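Local coordinates for protein methyltransferase FkbM (Methylobacillus flagellatus KT, PDB 2PY6) that probably transfers a methyl group to an acceptor substrate, as an FkbM-type methyltransferase, at residues E44-A47 against A52-L55; R103-A108 against D130-T135; N270-Y275 against I284-C289. All coordinates share one frame; numbering follows the deposited sequence.

In the fold
From the N terminus, interaction 1 comes first, folding strand 54-58 back against helix 40-49 across only four intervening residues. Interaction 2 closes a wider loop of 21 residues, holding strand 114-118, between helices 101-109 and 123-135. Interactions 1 and 2 share the six-stranded N-terminal sheet; the centres of interactions 1 and 2 are about 16 Å apart and their nearest atoms about 7 Å, without touching. Interaction 3 closes an eight-residue loop between helix 262-274 and strand 284-287, an edge strand of the seven-stranded sheet across the chain's centre; its centre is about 52 Å from that of interaction 1 and 50 Å from that of interaction 2. The three follow in series, so none nests or crosses.

Interaction 1 (E44-A47 against A52-L55); sequences EVIA and ATRL
T53 meets V45 and I46 where helix 40-49 turns back into strand 54-58, a short helix-to-strand connection of the N-terminal alpha/beta unit. The strand lies inside a mixed sheet, between the parallel strands 77-82 and 114-118. The closest pair of alpha carbons, I46 CA and T53 CA, is 6.3 Å apart, and the contact rests on just three residues, V45, I46 and T53.

The evidence is clearest along the T53 side chain. Its CB is directed at the helix but stays back, 4.6 Å from V45 CG1, so contact falls to the two branches. CG2, set anti to the backbone N (chi1 -68° for OG1), reaches V45 CG1 at 4.1 Å in a methyl-to-methyl approach. OG1, the other branch, lies beside the backbone N and goes deeper toward the helix: it comes within 3.9 Å of I46 CA. V45 CG1 is therefore met by both branches, and the two side chains lie at a slant to one another. V45 brings this methyl forward because CG1 is anti to its own backbone N (chi1 174°), while its side chain also touches D113.

No hydrogen bond joins the two segments. The hydroxyl of T53 is instead satisfied by the carbonyl O of G50, in the intervening turn, which helps to hold chi1 and leaves van der Waals contact as its link to the helix. Backbone bonds from T53 and L55 to E77 tie the beginning of the strand to its neighbour, and T53 also packs on V115 of strand 114-118. I46 contributes more marginally: its side chain turns off from the threonine and packs on F150, and I46 CG1 stands 4.2 Å from T53 OG1.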
ATOM      1  N   GLU A  44      11.423  32.304 -26.319  1.00 31.57           N
ATOM      2  CA  GLU A  44      12.609  33.163 -26.350  1.00 34.30           C
ATOM      3  C   GLU A  44      13.886  32.398 -25.996  1.00 29.93           C
ATOM      4  O   GLU A  44      14.933  32.696 -26.539  1.00 28.25           O
ATOM      5  CB  GLU A  44      12.439  34.460 -25.551  1.00 33.57           C
ATOM      6  CG  GLU A  44      12.674  34.435 -24.059  1.00 44.65           C
ATOM      7  CD  GLU A  44      12.686  35.853 -23.469  1.00 45.56           C
ATOM      8  OE1 GLU A  44      11.818  36.675 -23.874  1.00 61.34           O
ATOM      9  OE2 GLU A  44      13.570  36.145 -22.623  1.00 61.17           O
ATOM     10  N   VAL A  45      13.805  31.410 -25.111  1.00 28.58           N
ATOM     11  CA  VAL A  45      14.981  30.574 -24.835  1.00 27.07           C
ATOM     12  C   VAL A  45      15.331  29.740 -26.084  1.00 26.93           C
ATOM     13  O   VAL A  45      16.497  29.760 -26.556  1.00 23.93           O
ATOM     14  CB  VAL A  45      14.794  29.648 -23.615  1.00 25.82           C
ATOM     15  CG1 VAL A  45      15.990  28.714 -23.471  1.00 25.64           C
ATOM     16  CG2 VAL A  45      14.644  30.454 -22.340  1.00 21.83           C
ATOM     17  N   ILE A  46      14.331  29.032 -26.626  1.00 26.31           N
ATOM     18  CA  ILE A  46      14.529  28.189 -27.814  1.00 29.35           C
ATOM     19  C   ILE A  46      15.096  29.023 -28.982  1.00 31.22           C
ATOM     20  O   ILE A  46      16.019  28.565 -29.655  1.00 31.29           O
ATOM     21  CB  ILE A  46      13.248  27.384 -28.211  1.00 30.22           C
ATOM     22  CG1 ILE A  46      12.924  26.339 -27.143  1.00 31.93           C
ATOM     23  CG2 ILE A  46      13.435  26.650 -29.540  1.00 28.71           C
ATOM     24  CD1 ILE A  46      11.565  25.649 -27.327  1.00 31.20           C
ATOM     25  N   ALA A  47      14.577  30.247 -29.184  1.00 31.12           N
ATOM     26  CA  ALA A  47      15.076  31.153 -30.210  1.00 30.40           C
ATOM     27  C   ALA A  47      16.531  31.535 -29.972  1.00 32.91           C
ATOM     28  O   ALA A  47      17.299  31.680 -30.907  1.00 31.87           O
ATOM     29  CB  ALA A  47      14.242  32.424 -30.245  1.00 33.11           C
ATOM     30  N   ALA A  52      20.844  23.729 -27.911  1.00 32.84           N
ATOM     31  CA  ALA A  52      21.699  23.843 -26.749  1.00 31.93           C
ATOM     32  C   ALA A  52      20.832  24.203 -25.546  1.00 29.84           C
ATOM     33  O   ALA A  52      21.352  24.458 -24.489  1.00 29.68           O
ATOM     34  CB  ALA A  52      22.785  24.910 -26.960  1.00 32.94           C
ATOM     35  N   THR A  53      19.513  24.294 -25.730  1.00 31.80           N
ATOM     36  CA  THR A  53      18.586  24.577 -24.641  1.00 29.90           C
ATOM     37  C   THR A  53      18.745  23.474 -23.614  1.00 29.91           C
ATOM     38  O   THR A  53      18.716  22.306 -23.986  1.00 30.47           O
ATOM     39  CB  THR A  53      17.140  24.561 -25.143  1.00 30.99           C
ATOM     40  OG1 THR A  53      16.915  25.676 -26.013  1.00 25.42           O
ATOM     41  CG2 THR A  53      16.153  24.607 -23.991  1.00 30.65           C
ATOM     42  N   ARG A  54      18.965  23.836 -22.349  1.00 27.84           N
ATOM     43  CA  ARG A  54      19.062  22.842 -21.285  1.00 28.78           C
ATOM     44  C   ARG A  54      17.630  22.537 -20.761  1.00 29.82           C
ATOM     45  O   ARG A  54      16.836  23.447 -20.550  1.00 28.44           O
ATOM     46  CB  ARG A  54      20.044  23.302 -20.184  1.00 27.86           C
ATOM     47  CG  ARG A  54      21.514  23.321 -20.665  1.00 29.55           C
ATOM     48  CD  ARG A  54      22.472  23.908 -19.645  1.00 28.37           C
ATOM     49  N   LEU A  55      17.286  21.260 -20.604  1.00 31.10           N
ATOM     50  CA  LEU A  55      15.951  20.885 -20.120  1.00 30.24           C
ATOM     51  C   LEU A  55      16.003  19.946 -18.887  1.00 27.40           C
ATOM     52  O   LEU A  55      16.873  19.080 -18.761  1.00 30.23           O
ATOM     53  CB  LEU A  55      15.143  20.239 -21.265  1.00 29.72           C
ATOM     54  CG  LEU A  55      13.689  19.780 -21.018  1.00 34.88           C
ATOM     55  CD1 LEU A  55      12.668  20.881 -21.179  1.00 39.68           C
ATOM     56  CD2 LEU A  55      13.315  18.687 -21.998  1.00 39.73           C
TER

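Interaction 2 (R103-A108 against D130-T135); sequences RFTELA and DQICRT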
ATOM      1  N   ARG A 103      16.901  20.981  -5.560  1.00 27.92           N
ATOM      2  CA  ARG A 103      18.078  21.042  -6.420  1.00 28.63           C
ATOM      3  C   ARG A 103      17.754  21.686  -7.790  1.00 28.16           C
ATOM      4  O   ARG A 103      18.549  22.462  -8.342  1.00 23.62           O
ATOM      5  CB  ARG A 103      18.660  19.635  -6.581  1.00 31.88           C
ATOM      6  CG  ARG A 103      19.909  19.507  -7.471  1.00 31.37           C
ATOM      7  CD  ARG A 103      21.037  20.443  -7.088  1.00 45.60           C
ATOM      8  NE  ARG A 103      22.242  20.190  -7.905  1.00 52.57           N
ATOM      9  CZ  ARG A 103      23.152  21.102  -8.279  1.00 55.07           C
ATOM     10  NH1 ARG A 103      23.016  22.400  -7.976  1.00 59.68           N
ATOM     11  NH2 ARG A 103      24.197  20.718  -9.016  1.00 53.22           N
ATOM     12  N   PHE A 104      16.566  21.385  -8.299  1.00 27.23           N
ATOM     13  CA  PHE A 104      16.071  21.929  -9.539  1.00 29.08           C
ATOM     14  C   PHE A 104      15.881  23.441  -9.469  1.00 28.17           C
ATOM     15  O   PHE A 104      16.339  24.158 -10.349  1.00 25.97           O
ATOM     16  CB  PHE A 104      14.762  21.211  -9.913  1.00 28.26           C
ATOM     17  CG  PHE A 104      13.847  21.993 -10.831  1.00 30.37           C
ATOM     18  CD1 PHE A 104      14.266  22.392 -12.092  1.00 25.93           C
ATOM     19  CD2 PHE A 104      12.535  22.245 -10.460  1.00 25.84           C
ATOM     20  CE1 PHE A 104      13.419  23.073 -12.934  1.00 25.31           C
ATOM     21  CE2 PHE A 104      11.689  22.927 -11.293  1.00 25.92           C
ATOM     22  CZ  PHE A 104      12.131  23.344 -12.538  1.00 27.96           C
ATOM     23  N   THR A 105      15.193  23.931  -8.445  1.00 31.53           N
ATOM     24  CA  THR A 105      14.988  25.400  -8.296  1.00 29.80           C
ATOM     25  C   THR A 105      16.342  26.108  -8.182  1.00 31.32           C
ATOM     26  O   THR A 105      16.515  27.187  -8.741  1.00 30.49           O
ATOM     27  CB  THR A 105      14.014  25.777  -7.137  1.00 28.09           C
ATOM     28  OG1 THR A 105      14.523  25.329  -5.886  1.00 31.36           O
ATOM     29  CG2 THR A 105      12.666  25.141  -7.341  1.00 28.51           C
ATOM     30  N   GLU A 106      17.318  25.470  -7.524  1.00 32.73           N
ATOM     31  CA  GLU A 106      18.677  26.022  -7.413  1.00 32.83           C
ATOM     32  C   GLU A 106      19.325  26.093  -8.807  1.00 31.89           C
ATOM     33  O   GLU A 106      19.768  27.147  -9.210  1.00 29.00           O
ATOM     34  CB  GLU A 106      19.545  25.212  -6.427  1.00 31.47           C
ATOM     35  N   LEU A 107      19.338  24.999  -9.562  1.00 34.11           N
ATOM     36  CA  LEU A 107      19.881  25.033 -10.936  1.00 34.68           C
ATOM     37  C   LEU A 107      19.188  26.078 -11.835  1.00 35.18           C
ATOM     38  O   LEU A 107      19.818  26.742 -12.667  1.00 29.33           O
ATOM     39  CB  LEU A 107      19.737  23.659 -11.598  1.00 37.31           C
ATOM     40  CG  LEU A 107      20.597  22.527 -11.016  1.00 32.32           C
ATOM     41  CD1 LEU A 107      20.094  21.189 -11.579  1.00 35.49           C
ATOM     42  CD2 LEU A 107      22.063  22.768 -11.311  1.00 37.37           C
ATOM     43  N   ALA A 108      17.877  26.193 -11.671  1.00 38.08           N
ATOM     44  CA  ALA A 108      17.085  27.109 -12.466  1.00 39.92           C
ATOM     45  C   ALA A 108      17.425  28.560 -12.164  1.00 41.34           C
ATOM     46  O   ALA A 108      17.535  29.346 -13.093  1.00 43.25           O
ATOM     47  CB  ALA A 108      15.598  26.831 -12.280  1.00 39.31           C
ATOM     48  N   ASP A 130       3.787  22.909 -11.748  1.00 30.41           N
ATOM     49  CA  ASP A 130       3.454  24.133 -12.451  1.00 27.68           C
ATOM     50  C   ASP A 130       3.584  25.313 -11.528  1.00 27.73           C
ATOM     51  O   ASP A 130       4.132  26.311 -11.930  1.00 26.37           O
ATOM     52  CB  ASP A 130       2.047  24.086 -13.079  1.00 28.91           C
ATOM     53  CG  ASP A 130       2.022  23.312 -14.405  1.00 26.61           C
ATOM     54  OD1 ASP A 130       3.107  23.126 -15.009  1.00 33.52           O
ATOM     55  OD2 ASP A 130       0.927  22.864 -14.820  1.00 29.61           O
ATOM     56  N   GLN A 131       3.118  25.200 -10.282  1.00 27.50           N
ATOM     57  CA  GLN A 131       3.274  26.308  -9.365  1.00 26.95           C
ATOM     58  C   GLN A 131       4.735  26.472  -8.956  1.00 24.66           C
ATOM     59  O   GLN A 131       5.185  27.572  -8.848  1.00 27.33           O
ATOM     60  CB  GLN A 131       2.347  26.212  -8.154  1.00 25.48           C
ATOM     61  CG  GLN A 131       2.391  27.458  -7.265  1.00 31.31           C
ATOM     62  CD  GLN A 131       2.108  28.766  -8.010  1.00 35.74           C
ATOM     63  OE1 GLN A 131       1.075  28.911  -8.679  1.00 30.46           O
ATOM     64  NE2 GLN A 131       3.027  29.733  -7.880  1.00 29.55           N
ATOM     65  N   ILE A 132       5.479  25.404  -8.698  1.00 27.67           N
ATOM     66  CA  ILE A 132       6.909  25.560  -8.401  1.00 28.94           C
ATOM     67  C   ILE A 132       7.599  26.407  -9.468  1.00 30.23           C
ATOM     68  O   ILE A 132       8.380  27.313  -9.155  1.00 32.48           O
ATOM     69  CB  ILE A 132       7.648  24.189  -8.362  1.00 31.13           C
ATOM     70  CG1 ILE A 132       7.259  23.396  -7.107  1.00 36.32           C
ATOM     71  CG2 ILE A 132       9.177  24.373  -8.445  1.00 31.81           C
ATOM     72  CD1 ILE A 132       7.549  24.092  -5.803  1.00 37.28           C
ATOM     73  N   CYS A 133       7.312  26.098 -10.731  1.00 30.28           N
ATOM     74  CA  CYS A 133       7.900  26.816 -11.846  1.00 28.24           C
ATOM     75  C   CYS A 133       7.477  28.259 -11.854  1.00 29.75           C
ATOM     76  O   CYS A 133       8.325  29.122 -12.001  1.00 29.79           O
ATOM     77  CB  CYS A 133       7.563  26.139 -13.179  1.00 27.08           C
ATOM     78  SG  CYS A 133       8.368  24.505 -13.358  1.00 29.51           S
ATOM     79  N   ARG A 134       6.180  28.529 -11.678  1.00 29.84           N
ATOM     80  CA  ARG A 134       5.674  29.920 -11.672  1.00 29.05           C
ATOM     81  C   ARG A 134       6.268  30.755 -10.558  1.00 28.67           C
ATOM     82  O   ARG A 134       6.718  31.882 -10.797  1.00 24.84           O
ATOM     83  CB  ARG A 134       4.140  29.979 -11.615  1.00 29.78           C
ATOM     84  CG  ARG A 134       3.460  29.398 -12.873  1.00 32.58           C
ATOM     85  CD  ARG A 134       1.978  29.670 -12.878  1.00 31.07           C
ATOM     86  NE  ARG A 134       1.209  29.071 -11.768  1.00 31.80           N
ATOM     87  CZ  ARG A 134       0.447  27.968 -11.835  1.00 30.89           C
ATOM     88  NH1 ARG A 134       0.338  27.267 -12.949  1.00 32.85           N
ATOM     89  NH2 ARG A 134      -0.229  27.545 -10.768  1.00 31.20           N
ATOM     90  N   THR A 135       6.289  30.192  -9.353  1.00 29.72           N
ATOM     91  CA  THR A 135       6.884  30.849  -8.184  1.00 29.70           C
ATOM     92  C   THR A 135       8.310  31.313  -8.490  1.00 28.30           C
ATOM     93  O   THR A 135       8.687  32.426  -8.165  1.00 26.13           O
ATOM     94  CB  THR A 135       6.904  29.873  -6.945  1.00 31.09           C
ATOM     95  OG1 THR A 135       5.566  29.623  -6.491  1.00 29.38           O
ATOM     96  CG2 THR A 135       7.683  30.454  -5.791  1.00 34.14           C
TER
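F104 extends its ring toward helix 123-135 and meets two successive residues there, I132 and C133. The ring gets there with CG anti to the backbone N (chi1 157°), which carries its far rim away from its own helix. At that rim CZ lies 4.0 Å from C133 SG. The sulfur sits 85° off the ring normal and 5.2 Å from the F104 centroid, which defines an edge-on sulfur-aromatic contact. I132 CG2 approaches obliquely, 4.1 Å from F104 CE2, and the same methyl also packs against T105 CG2 at 3.7 Å; the I132 and T105 side chains meet nearly at right angles. One isoleucine methyl thus bridges two neighbouring positions of helix 101-109. T105 OG1 turns to the carbonyl of D102 instead.

On the far flank of the second helix, R134 NE and NH2 both bond Q131 OE1 from one face of the amide, while Q131 NE2 donates to T135 OG1 in a nearly straight bond lying in the amide plane. This group packs beside a second subunit, against its T278 and G250.

The segment axes approach to 11.1 Å and cross at -33°. Both helices lie on one face of the N-terminal sheet: F104 and C133 each reach L58 of strand 54-58 and A116 of strand 114-118, and C133 continues to H140 of strand 140-142.

Interaction 3 (N270-Y275 against I284-C289); sequences NVLRRY and ITVHGC. With EDO (1,2-ethanediol), chain D.
I284 and V286 receive L272 of helix 262-274 in a beta-alpha-beta unit (strand 254-258, helix 262-274, strand 284-287) of the probable Rossmann-like methyltransferase fold. I284, at the start of the strand, sets CG2 against L272 CD2 at 3.8 Å, the two side chains running alongside one another in opposed senses. T285 faces away from the helix; its OG1 bonds H287 NE2 at 2.8 Å and is also bonded by R254. V286 again faces L272, and its CG2 lies 3.7 Å from L272 CD1 and 3.8 Å from L272 CD2. With CG1 anti to the backbone N (chi1 179°), CG2 is the branch turned to the helix and touches both methyls of the leucine. Alternate strand residues thus share one helix residue, with purely apolar contacts and no hydrogen bond across.

H287 is held at both ring nitrogens, since ND1 donates to a 1,2-ethanediol that probably came from the crystallisation liquor. G288 then centres an inverse gamma turn, where the C289 N bond to H287 O is weak. Past it, C289 SG rests 3.7 Å from C1 of the ethanediol, whose O2 lies near the H287 ring plane, 2.8 Å from H287 ND1.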
ATOM      1  N   ASN A 270     -10.006 -15.941 -17.814  1.00 31.87           N
ATOM      2  CA  ASN A 270     -10.215 -15.702 -16.385  1.00 32.17           C
ATOM      3  C   ASN A 270     -11.548 -14.970 -16.175  1.00 33.93           C
ATOM      4  O   ASN A 270     -12.319 -15.298 -15.272  1.00 30.49           O
ATOM      5  CB  ASN A 270      -9.119 -14.824 -15.787  1.00 29.39           C
ATOM      6  CG  ASN A 270      -7.736 -15.430 -15.866  1.00 27.66           C
ATOM      7  OD1 ASN A 270      -7.542 -16.652 -15.917  1.00 22.80           O
ATOM      8  ND2 ASN A 270      -6.751 -14.556 -15.815  1.00 24.61           N
ATOM      9  N   VAL A 271     -11.795 -13.969 -17.011  1.00 36.22           N
ATOM     10  CA  VAL A 271     -13.063 -13.235 -16.980  1.00 36.89           C
ATOM     11  C   VAL A 271     -14.232 -14.186 -17.229  1.00 35.77           C
ATOM     12  O   VAL A 271     -15.231 -14.121 -16.524  1.00 36.98           O
ATOM     13  CB  VAL A 271     -13.073 -12.087 -18.029  1.00 38.39           C
ATOM     14  CG1 VAL A 271     -14.493 -11.458 -18.183  1.00 41.38           C
ATOM     15  CG2 VAL A 271     -12.045 -11.035 -17.656  1.00 39.68           C
ATOM     16  N   LEU A 272     -14.121 -15.093 -18.205  1.00 35.91           N
ATOM     17  CA  LEU A 272     -15.230 -16.024 -18.468  1.00 33.95           C
ATOM     18  C   LEU A 272     -15.518 -16.943 -17.245  1.00 34.32           C
ATOM     19  O   LEU A 272     -16.677 -17.326 -17.008  1.00 27.98           O
ATOM     20  CB  LEU A 272     -15.001 -16.891 -19.715  1.00 34.65           C
ATOM     21  CG  LEU A 272     -14.817 -16.304 -21.134  1.00 39.99           C
ATOM     22  CD1 LEU A 272     -14.833 -17.472 -22.146  1.00 34.01           C
ATOM     23  CD2 LEU A 272     -15.848 -15.270 -21.527  1.00 41.17           C
ATOM     24  N   ARG A 273     -14.469 -17.301 -16.500  1.00 34.35           N
ATOM     25  CA  ARG A 273     -14.619 -18.153 -15.314  1.00 35.92           C
ATOM     26  C   ARG A 273     -15.335 -17.445 -14.177  1.00 34.11           C
ATOM     27  O   ARG A 273     -15.909 -18.099 -13.331  1.00 30.30           O
ATOM     28  CB  ARG A 273     -13.278 -18.658 -14.769  1.00 36.07           C
ATOM     29  CG  ARG A 273     -12.664 -19.769 -15.538  1.00 36.85           C
ATOM     30  CD  ARG A 273     -11.273 -20.168 -14.987  1.00 36.43           C
ATOM     31  NE  ARG A 273     -10.493 -20.711 -16.092  1.00 44.06           N
ATOM     32  CZ  ARG A 273      -9.468 -20.123 -16.700  1.00 40.45           C
ATOM     33  NH1 ARG A 273      -8.961 -18.978 -16.305  1.00 45.13           N
ATOM     34  NH2 ARG A 273      -8.892 -20.739 -17.716  1.00 51.75           N
ATOM     35  N   ARG A 274     -15.290 -16.121 -14.115  1.00 34.75           N
ATOM     36  CA  ARG A 274     -16.000 -15.474 -13.034  1.00 37.65           C
ATOM     37  C   ARG A 274     -17.518 -15.513 -13.263  1.00 36.25           C
ATOM     38  O   ARG A 274     -18.281 -15.320 -12.333  1.00 38.38           O
ATOM     39  CB  ARG A 274     -15.422 -14.088 -12.671  1.00 37.51           C
ATOM     40  CG  ARG A 274     -15.549 -12.995 -13.625  1.00 44.69           C
ATOM     41  CD  ARG A 274     -15.015 -11.678 -13.002  1.00 45.00           C
ATOM     42  NE  ARG A 274     -13.554 -11.678 -12.941  1.00 56.27           N
ATOM     43  CZ  ARG A 274     -12.736 -10.895 -13.660  1.00 58.08           C
ATOM     44  NH1 ARG A 274     -13.195  -9.957 -14.484  1.00 49.48           N
ATOM     45  NH2 ARG A 274     -11.415 -11.028 -13.520  1.00 53.24           N
ATOM     46  N   TYR A 275     -17.957 -15.886 -14.467  1.00 35.24           N
ATOM     47  CA  TYR A 275     -19.372 -15.936 -14.796  1.00 31.79           C
ATOM     48  C   TYR A 275     -19.889 -17.303 -15.103  1.00 30.36           C
ATOM     49  O   TYR A 275     -21.030 -17.440 -15.492  1.00 29.23           O
ATOM     50  CB  TYR A 275     -19.628 -15.041 -15.992  1.00 31.83           C
ATOM     51  CG  TYR A 275     -19.203 -13.621 -15.754  1.00 28.87           C
ATOM     52  CD1 TYR A 275     -19.780 -12.865 -14.747  1.00 32.24           C
ATOM     53  CD2 TYR A 275     -18.260 -13.016 -16.566  1.00 31.33           C
ATOM     54  CE1 TYR A 275     -19.390 -11.537 -14.523  1.00 40.17           C
ATOM     55  CE2 TYR A 275     -17.869 -11.695 -16.365  1.00 33.54           C
ATOM     56  CZ  TYR A 275     -18.433 -10.954 -15.351  1.00 39.27           C
ATOM     57  OH  TYR A 275     -18.040  -9.638 -15.171  1.00 34.35           O
ATOM     58  N   ILE A 284     -22.044 -15.950 -24.245  1.00 28.93           N
ATOM     59  CA  ILE A 284     -20.829 -15.217 -24.508  1.00 29.84           C
ATOM     60  C   ILE A 284     -19.843 -16.093 -25.227  1.00 29.67           C
ATOM     61  O   ILE A 284     -19.579 -17.195 -24.766  1.00 32.00           O
ATOM     62  CB  ILE A 284     -20.107 -14.781 -23.159  1.00 29.02           C
ATOM     63  CG1 ILE A 284     -20.986 -13.869 -22.301  1.00 33.41           C
ATOM     64  CG2 ILE A 284     -18.837 -14.056 -23.444  1.00 24.46           C
ATOM     65  CD1 ILE A 284     -20.688 -13.991 -20.802  1.00 30.50           C
ATOM     66  N   THR A 285     -19.286 -15.604 -26.337  1.00 30.74           N
ATOM     67  CA  THR A 285     -18.177 -16.295 -27.012  1.00 28.46           C
ATOM     68  C   THR A 285     -16.997 -15.355 -27.229  1.00 30.50           C
ATOM     69  O   THR A 285     -17.144 -14.135 -27.388  1.00 31.69           O
ATOM     70  CB  THR A 285     -18.555 -16.905 -28.362  1.00 27.65           C
ATOM     71  OG1 THR A 285     -19.192 -15.910 -29.157  1.00 22.66           O
ATOM     72  CG2 THR A 285     -19.466 -18.123 -28.182  1.00 24.48           C
ATOM     73  N   VAL A 286     -15.819 -15.944 -27.248  1.00 32.99           N
ATOM     74  CA  VAL A 286     -14.573 -15.222 -27.469  1.00 32.04           C
ATOM     75  C   VAL A 286     -13.984 -15.644 -28.818  1.00 29.69           C
ATOM     76  O   VAL A 286     -13.944 -16.827 -29.146  1.00 26.85           O
ATOM     77  CB  VAL A 286     -13.570 -15.495 -26.347  1.00 32.63           C
ATOM     78  CG1 VAL A 286     -12.235 -14.716 -26.619  1.00 32.81           C
ATOM     79  CG2 VAL A 286     -14.190 -15.133 -24.971  1.00 31.17           C
ATOM     80  N   HIS A 287     -13.566 -14.649 -29.604  1.00 29.49           N
ATOM     81  CA  HIS A 287     -13.031 -14.870 -30.940  1.00 30.91           C
ATOM     82  C   HIS A 287     -11.666 -14.260 -30.973  1.00 28.59           C
ATOM     83  O   HIS A 287     -11.565 -13.048 -30.973  1.00 26.82           O
ATOM     84  CB  HIS A 287     -13.969 -14.236 -31.974  1.00 29.67           C
ATOM     85  CG  HIS A 287     -15.395 -14.658 -31.781  1.00 30.87           C
ATOM     86  ND1 HIS A 287     -15.947 -15.726 -32.438  1.00 30.66           N
ATOM     87  CD2 HIS A 287     -16.360 -14.190 -30.950  1.00 34.36           C
ATOM     88  CE1 HIS A 287     -17.192 -15.892 -32.034  1.00 31.54           C
ATOM     89  NE2 HIS A 287     -17.473 -14.967 -31.139  1.00 30.33           N
ATOM     90  N   GLY A 288     -10.646 -15.121 -30.961  1.00 27.56           N
ATOM     91  CA  GLY A 288      -9.223 -14.746 -30.947  1.00 28.96           C
ATOM     92  C   GLY A 288      -8.698 -14.335 -32.309  1.00 29.49           C
ATOM     93  O   GLY A 288      -7.909 -15.015 -32.917  1.00 31.06           O
ATOM     94  N   CYS A 289      -9.168 -13.192 -32.773  1.00 29.77           N
ATOM     95  CA  CYS A 289      -8.800 -12.626 -34.052  1.00 27.08           C
ATOM     96  C   CYS A 289      -8.972 -11.137 -33.913  1.00 25.92           C
ATOM     97  O   CYS A 289      -9.545 -10.630 -32.922  1.00 27.82           O
ATOM     98  CB  CYS A 289      -9.724 -13.126 -35.197  1.00 25.28           C
ATOM     99  SG  CYS A 289     -11.475 -12.692 -35.043  1.00 28.13           S
TER
HETATM  100  C1  EDO D 411     -11.959 -16.344 -34.516  1.00 39.28           C
HETATM  101  O1  EDO D 411     -10.864 -16.696 -35.361  1.00 42.53           O
HETATM  102  C2  EDO D 411     -12.825 -17.597 -34.378  1.00 49.86           C
HETATM  103  O2  EDO D 411     -14.035 -17.350 -33.656  1.00 43.24           O